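Side-chain contacts in putative glucoamylase (Bacteroides fragilis NCTC 9343, PDB 3EU8), which is a putative glucoamylase that probably hydrolyses glycosidic bonds in alpha-linked glucans, although its function is not established: residues V346-P349 against D350-L353; P238-E242 against G243-H247; A375-E378 against T379-W382. One frame throughout, in Å; residues are numbered along the deposited sequence.

In the fold
The three contacts are all local and follow one another along the chain as contact 2, contact 1, contact 3, all within the region that matches the putative glucoamylase family. Contacts 1 and 2 have centres about 20 Å apart and nearest atoms about 9 Å apart; helix 281-298 touches side chains of both. Contact 3 is more remote, its centre about 23 Å from that of contact 1 and about 29 Å from that of contact 2. Contact 1 is a helix start, contact 2 a hairpin and contact 3 a bulged loop. Ethanediol, probably from the crystallisation liquor, lies near each; the potassium site at Ser-11 and Thr-14 involves none of their residues.

Contact 1: residues V346-P349 against D350-L353; sequences VYTP and DQSL. With EDO (1,2-ethanediol), chain B; EDO (1,2-ethanediol), chain N.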
loop_
_atom_site.group_PDB
_atom_site.type_symbol
_atom_site.label_atom_id
_atom_site.label_comp_id
_atom_site.label_asym_id
_atom_site.label_seq_id
_atom_site.Cartn_x
_atom_site.Cartn_y
_atom_site.Cartn_z
ATOM N N VAL A 346 2.450 -12.736 3.513
ATOM C CA VAL A 346 1.153 -13.261 3.923
ATOM C C VAL A 346 0.640 -14.396 2.985
ATOM O O VAL A 346 -0.043 -15.301 3.405
ATOM C CB VAL A 346 0.074 -12.119 4.017
ATOM C CG1 VAL A 346 0.389 -11.138 5.127
ATOM C CG2 VAL A 346 -0.093 -11.355 2.669
ATOM N N TYR A 347 0.966 -14.302 1.705
ATOM C CA TYR A 347 0.511 -15.239 0.693
ATOM C C TYR A 347 1.478 -16.407 0.500
ATOM O O TYR A 347 1.055 -17.519 0.344
ATOM C CB TYR A 347 0.372 -14.508 -0.645
ATOM C CG TYR A 347 -0.595 -13.360 -0.617
ATOM C CD1 TYR A 347 -1.933 -13.542 -0.237
ATOM C CD2 TYR A 347 -0.167 -12.065 -0.924
ATOM C CE1 TYR A 347 -2.832 -12.436 -0.204
ATOM C CE2 TYR A 347 -1.036 -10.985 -0.891
ATOM C CZ TYR A 347 -2.371 -11.155 -0.548
ATOM O OH TYR A 347 -3.201 -10.025 -0.523
ATOM N N THR A 348 2.780 -16.120 0.461
ATOM C CA THR A 348 3.819 -17.095 0.182
ATOM C C THR A 348 4.922 -16.983 1.248
ATOM O O THR A 348 6.041 -16.601 0.926
ATOM C CB THR A 348 4.433 -16.791 -1.194
ATOM O OG1 THR A 348 4.775 -15.400 -1.276
ATOM C CG2 THR A 348 3.472 -17.097 -2.297
ATOM N N PRO A 349 4.621 -17.301 2.524
ATOM C CA PRO A 349 5.602 -17.051 3.624
ATOM C C PRO A 349 6.992 -17.660 3.462
ATOM O O PRO A 349 7.993 -16.948 3.608
ATOM C CB PRO A 349 4.928 -17.630 4.871
ATOM C CG PRO A 349 3.511 -17.945 4.493
ATOM C CD PRO A 349 3.359 -17.889 3.005
ATOM N N ASP A 350 7.063 -18.958 3.171
ATOM C CA ASP A 350 8.356 -19.632 2.963
ATOM C C ASP A 350 9.191 -18.931 1.912
ATOM O O ASP A 350 10.360 -18.615 2.126
ATOM C CB ASP A 350 8.188 -21.068 2.484
ATOM C CG ASP A 350 7.551 -21.990 3.510
ATOM O OD1 ASP A 350 7.307 -21.574 4.667
ATOM O OD2 ASP A 350 7.313 -23.158 3.119
ATOM N N GLN A 351 8.566 -18.665 0.769
ATOM C CA GLN A 351 9.239 -18.063 -0.374
ATOM C C GLN A 351 9.648 -16.597 -0.144
ATOM O O GLN A 351 10.719 -16.171 -0.567
ATOM C CB GLN A 351 8.354 -18.163 -1.625
ATOM C CG GLN A 351 8.080 -19.583 -2.054
ATOM C CD GLN A 351 6.916 -20.229 -1.348
ATOM O OE1 GLN A 351 6.179 -19.621 -0.585
ATOM N NE2 GLN A 351 6.723 -21.491 -1.635
ATOM N N SER A 352 8.794 -15.836 0.520
ATOM C CA SER A 352 9.108 -14.464 0.851
ATOM C C SER A 352 10.205 -14.390 1.907
ATOM O O SER A 352 11.046 -13.482 1.876
ATOM C CB SER A 352 7.845 -13.709 1.326
ATOM O OG SER A 352 6.800 -13.826 0.354
ATOM N N LEU A 353 10.172 -15.301 2.868
ATOM C CA LEU A 353 11.245 -15.398 3.875
ATOM C C LEU A 353 12.607 -15.790 3.245
ATOM O O LEU A 353 13.595 -15.194 3.574
ATOM C CB LEU A 353 10.847 -16.312 5.057
ATOM C CG LEU A 353 9.901 -15.640 6.075
ATOM C CD1 LEU A 353 9.242 -16.675 7.056
ATOM C CD2 LEU A 353 10.669 -14.566 6.829
HETATM C C1 EDO B . -0.548 -19.181 4.272
HETATM O O1 EDO B . 0.184 -18.018 4.698
HETATM C C2 EDO B . 0.277 -20.003 3.287
HETATM O O2 EDO B . -0.593 -20.575 2.312
HETATM C C1 EDO N . -1.155 -14.955 7.363
HETATM O O1 EDO N . -0.427 -15.504 6.269
HETATM C C2 EDO N . -2.331 -15.867 7.636
HETATM O O2 EDO N . -2.784 -16.392 6.388
#
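Thr-348 occupies the N-cap position of helix 349-361 and its OG1 lies 3.0 Å from Ser-352 OG one turn on, yet its hydroxyl makes no capping bond. With OG1 tucked between N and C of its own residue (chi1 49°), the hydroxyl is instead hydrogen-bonded to Ser-344 O. The carbonyl of Thr-348 accepts the first i to i+4 bond of the helix among these residues: Ser-352 N donates to Thr-348 O over 2.9 Å, with 163° at the hydrogen. Ser-352 OG is hydrogen-bonded to Ala-341 O and also lies 2.9 Å from Thr-348 O, so its single proton is not assigned to the latter. Pro-349, which has no N-H to offer, fits the first helical turn, and its O accepts from Leu-353 N at 2.8 Å. Leu-353 CG lies 3.4 Å from Pro-349 O. Ahead of the turn, Val-346 O receives hydroxyls from two ethanediols, O1 of the chain N molecule lying 2.9 Å from Val-346 O; O1 of the chain B molecule also approaches Pro-349 CG to 3.3 Å. Thr-348 and Gln-351 pack against helix 281-298, Val-346 and Pro-349 touch helix 389-404, and Leu-353 reaches helix 18-34.

Contact 2: residues P238-E242 against G243-H247; sequences PHKVE and GIELH
Lys-240 and Glu-245 form the one salt bridge between the segments, with Lys-240 NZ 3.0 Å from Glu-245 OE1 and meeting that oxygen nearly along its C-O axis. The lysine chain bends at its last two torsions, while Glu-245 folds back at chi2 (66°), bringing OE2 to 3.2 Å from Pro-238 CB. The main-chain bonds come in two reciprocal pairs. His-239 and Leu-246 exchange theirs, Leu-246 N giving to His-239 O almost straight, at 2.8 Å with 174° at the hydrogen. Val-241 and Ile-244 close a type I' turn through Glu-242 and Gly-243, both with positive phi; Ile-244 N reaches Val-241 O at 2.8 Å from well above the carbonyl plane. This is a beta hairpin with a two-residue loop, in which Lys-240 and Glu-245 form the non-hydrogen-bonded pair; beside it Lys-240 CA makes a CA-H...O contact with Ile-244 O at 3.2 Å. Apolar contact lies on the other face, where Val-241 CG2 is 4.2 Å from Leu-246 CD1. The same face holds a van der Waals contact, His-239 CE1 to Leu-246 CB at 3.9 Å. Carbonyls fix both imidazole nitrogens: Ser-237 for ND1, Glu-254 for NE2. Glu-242 OE1 salt-bridges Arg-298 NE of helix 281-298.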
loop_
_atom_site.group_PDB
_atom_site.type_symbol
_atom_site.label_atom_id
_atom_site.label_comp_id
_atom_site.label_asym_id
_atom_site.label_seq_id
_atom_site.Cartn_x
_atom_site.Cartn_y
_atom_site.Cartn_z
ATOM N N PRO A 238 -10.824 -15.966 -16.419
ATOM C CA PRO A 238 -9.814 -16.942 -16.031
ATOM C C PRO A 238 -8.782 -17.277 -17.146
ATOM O O PRO A 238 -9.142 -17.507 -18.285
ATOM C CB PRO A 238 -10.655 -18.145 -15.586
ATOM C CG PRO A 238 -12.086 -17.599 -15.429
ATOM C CD PRO A 238 -12.190 -16.523 -16.404
ATOM N N HIS A 239 -7.497 -17.257 -16.810
ATOM C CA HIS A 239 -6.429 -17.448 -17.796
ATOM C C HIS A 239 -5.142 -17.867 -17.057
ATOM O O HIS A 239 -5.066 -17.745 -15.816
ATOM C CB HIS A 239 -6.251 -16.156 -18.634
ATOM C CG HIS A 239 -5.763 -14.964 -17.849
ATOM N ND1 HIS A 239 -6.543 -14.297 -16.925
ATOM C CD2 HIS A 239 -4.568 -14.332 -17.851
ATOM C CE1 HIS A 239 -5.849 -13.302 -16.404
ATOM N NE2 HIS A 239 -4.647 -13.302 -16.949
ATOM N N LYS A 240 -4.159 -18.394 -17.781
ATOM C CA LYS A 240 -2.873 -18.743 -17.157
ATOM C C LYS A 240 -1.745 -17.810 -17.589
ATOM O O LYS A 240 -1.686 -17.375 -18.724
ATOM C CB LYS A 240 -2.459 -20.198 -17.386
ATOM C CG LYS A 240 -3.440 -21.201 -16.799
ATOM C CD LYS A 240 -3.032 -22.629 -17.087
ATOM C CE LYS A 240 -3.472 -23.544 -15.968
ATOM N NZ LYS A 240 -4.957 -23.619 -15.870
ATOM N N VAL A 241 -0.893 -17.474 -16.623
ATOM C CA VAL A 241 0.339 -16.748 -16.854
ATOM C C VAL A 241 1.412 -17.532 -16.113
ATOM O O VAL A 241 1.180 -17.925 -14.951
ATOM C CB VAL A 241 0.272 -15.330 -16.348
ATOM C CG1 VAL A 241 1.564 -14.572 -16.735
ATOM C CG2 VAL A 241 -0.968 -14.648 -16.912
ATOM N N GLU A 242 2.542 -17.792 -16.803
ATOM C CA GLU A 242 3.640 -18.626 -16.292
ATOM C C GLU A 242 3.102 -19.955 -15.781
ATOM O O GLU A 242 3.602 -20.496 -14.805
ATOM C CB GLU A 242 4.438 -17.933 -15.191
ATOM C CG GLU A 242 5.094 -16.643 -15.595
ATOM C CD GLU A 242 6.239 -16.790 -16.597
ATOM O OE1 GLU A 242 6.879 -17.875 -16.715
ATOM O OE2 GLU A 242 6.493 -15.771 -17.267
ATOM N N GLY A 243 2.080 -20.481 -16.460
ATOM C CA GLY A 243 1.469 -21.769 -16.082
ATOM C C GLY A 243 0.575 -21.737 -14.841
ATOM O O GLY A 243 0.145 -22.785 -14.357
ATOM N N ILE A 244 0.281 -20.541 -14.332
ATOM C CA ILE A 244 -0.444 -20.379 -13.072
ATOM C C ILE A 244 -1.793 -19.683 -13.364
ATOM O O ILE A 244 -1.868 -18.736 -14.134
ATOM C CB ILE A 244 0.431 -19.660 -12.052
ATOM C CG1 ILE A 244 1.661 -20.505 -11.761
ATOM C CG2 ILE A 244 -0.322 -19.365 -10.710
ATOM C CD1 ILE A 244 2.789 -19.725 -11.101
ATOM N N GLU A 245 -2.867 -20.233 -12.812
ATOM C CA GLU A 245 -4.211 -19.696 -13.003
ATOM C C GLU A 245 -4.396 -18.349 -12.296
ATOM O O GLU A 245 -4.081 -18.211 -11.098
ATOM C CB GLU A 245 -5.232 -20.699 -12.459
ATOM C CG GLU A 245 -6.730 -20.426 -12.740
ATOM C CD GLU A 245 -7.146 -20.501 -14.219
ATOM O OE1 GLU A 245 -6.560 -21.262 -15.052
ATOM O OE2 GLU A 245 -8.104 -19.774 -14.536
ATOM N N LEU A 246 -4.903 -17.367 -13.047
ATOM C CA LEU A 246 -5.456 -16.139 -12.500
ATOM C C LEU A 246 -6.923 -16.097 -12.915
ATOM O O LEU A 246 -7.263 -16.367 -14.075
ATOM C CB LEU A 246 -4.693 -14.875 -12.984
ATOM C CG LEU A 246 -3.242 -14.734 -12.498
ATOM C CD1 LEU A 246 -2.470 -13.533 -13.128
ATOM C CD2 LEU A 246 -3.175 -14.716 -10.944
ATOM N N HIS A 247 -7.786 -15.752 -11.960
ATOM C CA HIS A 247 -9.244 -15.688 -12.160
ATOM C C HIS A 247 -9.673 -14.348 -12.755
ATOM O O HIS A 247 -10.639 -14.296 -13.494
ATOM C CB HIS A 247 -9.952 -15.873 -10.827
ATOM C CG HIS A 247 -11.438 -16.098 -10.929
ATOM N ND1 HIS A 247 -11.995 -17.207 -11.536
ATOM C CD2 HIS A 247 -12.478 -15.376 -10.447
ATOM C CE1 HIS A 247 -13.314 -17.142 -11.446
ATOM N NE2 HIS A 247 -13.634 -16.044 -10.781
#

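Contact 3: residues A375-E378 against T379-W382; sequences AFSE and TADW. With EDO (1,2-ethanediol), chain X.
Ser-377 and Trp-382 face each other as a hydrogen-bonded antiparallel pair, and because Asp-381 also lies opposite Ser-377 the loop fits a G1 beta bulge. Ser-377 N donates to Trp-382 O over 2.9 Å in the plane of that carbonyl, and Trp-382 N returns the bond to Ser-377 O at the same length with 176° at the hydrogen. The four residues 378-381 bridge the pair: Glu-378 and Thr-379 have helical backbone angles, and Asp-381, at the first bulge position, has a positive phi of 52°. Inside the loop Ser-377 OG takes the N-H of Ala-380 at 3.0 Å. The hydroxyl can sit there because OG is anti to the backbone N (chi1 176°), and its own proton goes to the carbonyl of Gly-334, so one side chain links the turn to the loop at Gly-334, some forty residues earlier in the chain. A weak bond from Asp-381 N to Glu-378 O, 3.2 Å long, adds to the turn.

The indole of Trp-382 packs beside the pair. Its six-membered ring runs back along the first segment, with CZ3 3.8 Å from Ala-375 CB, while the backbone N of Ser-377 lies at the ring edge, near its plane, 3.7 Å from CE3. Farther out, backbone bonds join Phe-376 to Ile-336, and Thr-379 OG1 is hydrogen-bonded to the N of Lys-304, tying one arm and the turn itself to their surroundings. On the solvent-facing part of the turn an ethanediol donates from O2 to Ala-380 O at 2.9 Å, and its C2 rests 3.9 Å from Trp-382 CD1.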
loop_
_atom_site.group_PDB
_atom_site.type_symbol
_atom_site.label_atom_id
_atom_site.label_comp_id
_atom_site.label_asym_id
_atom_site.label_seq_id
_atom_site.Cartn_x
_atom_site.Cartn_y
_atom_site.Cartn_z
ATOM N N ALA A 375 15.063 -0.524 -4.564
ATOM C CA ALA A 375 15.235 -1.400 -5.723
ATOM C C ALA A 375 16.714 -1.551 -5.968
ATOM O O ALA A 375 17.508 -0.736 -5.518
ATOM C CB ALA A 375 14.567 -0.831 -6.964
ATOM N N PHE A 376 17.075 -2.593 -6.689
ATOM C CA PHE A 376 18.456 -2.781 -7.143
ATOM C C PHE A 376 18.521 -3.582 -8.443
ATOM O O PHE A 376 17.630 -4.392 -8.731
ATOM C CB PHE A 376 19.307 -3.449 -6.051
ATOM C CG PHE A 376 18.888 -4.886 -5.713
ATOM C CD1 PHE A 376 17.901 -5.141 -4.775
ATOM C CD2 PHE A 376 19.484 -5.979 -6.359
ATOM C CE1 PHE A 376 17.508 -6.446 -4.482
ATOM C CE2 PHE A 376 19.106 -7.280 -6.041
ATOM C CZ PHE A 376 18.113 -7.501 -5.117
ATOM N N SER A 377 19.601 -3.368 -9.203
ATOM C CA SER A 377 19.947 -4.241 -10.340
ATOM C C SER A 377 21.363 -4.783 -10.229
ATOM O O SER A 377 22.347 -4.055 -10.404
ATOM C CB SER A 377 19.786 -3.509 -11.668
ATOM O OG SER A 377 20.216 -4.330 -12.744
ATOM N N GLU A 378 21.478 -6.066 -9.960
ATOM C CA GLU A 378 22.785 -6.692 -9.927
ATOM C C GLU A 378 23.455 -6.588 -11.282
ATOM O O GLU A 378 24.662 -6.390 -11.353
ATOM C CB GLU A 378 22.698 -8.169 -9.526
ATOM C CG GLU A 378 22.226 -8.357 -8.127
ATOM C CD GLU A 378 22.285 -9.791 -7.703
ATOM O OE1 GLU A 378 23.313 -10.456 -8.059
ATOM O OE2 GLU A 378 21.303 -10.219 -7.043
ATOM N N THR A 379 22.664 -6.719 -12.351
ATOM C CA THR A 379 23.200 -6.662 -13.706
ATOM C C THR A 379 23.805 -5.307 -13.977
ATOM O O THR A 379 24.859 -5.210 -14.564
ATOM C CB THR A 379 22.122 -6.890 -14.779
ATOM O OG1 THR A 379 21.660 -8.245 -14.741
ATOM C CG2 THR A 379 22.703 -6.599 -16.126
ATOM N N ALA A 380 23.119 -4.247 -13.577
ATOM C CA ALA A 380 23.596 -2.898 -13.830
ATOM C C ALA A 380 24.557 -2.369 -12.737
ATOM O O ALA A 380 25.004 -1.223 -12.817
ATOM C CB ALA A 380 22.406 -1.975 -14.009
ATOM N N ASP A 381 24.857 -3.190 -11.720
ATOM C CA ASP A 381 25.609 -2.740 -10.552
ATOM C C ASP A 381 24.964 -1.477 -9.954
ATOM O O ASP A 381 25.654 -0.492 -9.636
ATOM C CB ASP A 381 27.076 -2.486 -10.964
ATOM C CG ASP A 381 28.025 -2.372 -9.777
ATOM O OD1 ASP A 381 27.616 -2.694 -8.640
ATOM O OD2 ASP A 381 29.186 -1.934 -10.000
ATOM N N TRP A 382 23.640 -1.517 -9.817
ATOM C CA TRP A 382 22.838 -0.347 -9.446
ATOM C C TRP A 382 22.196 -0.576 -8.091
ATOM O O TRP A 382 21.311 -1.406 -7.963
ATOM C CB TRP A 382 21.766 -0.085 -10.524
ATOM C CG TRP A 382 20.899 1.116 -10.291
ATOM C CD1 TRP A 382 21.269 2.420 -10.415
ATOM C CD2 TRP A 382 19.514 1.127 -9.909
ATOM N NE1 TRP A 382 20.229 3.238 -10.091
ATOM C CE2 TRP A 382 19.132 2.475 -9.786
ATOM C CE3 TRP A 382 18.573 0.131 -9.635
ATOM C CZ2 TRP A 382 17.834 2.858 -9.427
ATOM C CZ3 TRP A 382 17.296 0.507 -9.276
ATOM C CH2 TRP A 382 16.942 1.863 -9.166
HETATM C C1 EDO X . 24.807 3.358 -12.074
HETATM O O1 EDO X . 25.269 2.302 -11.226
HETATM C C2 EDO X . 23.949 2.784 -13.203
HETATM O O2 EDO X . 24.471 1.536 -13.660
#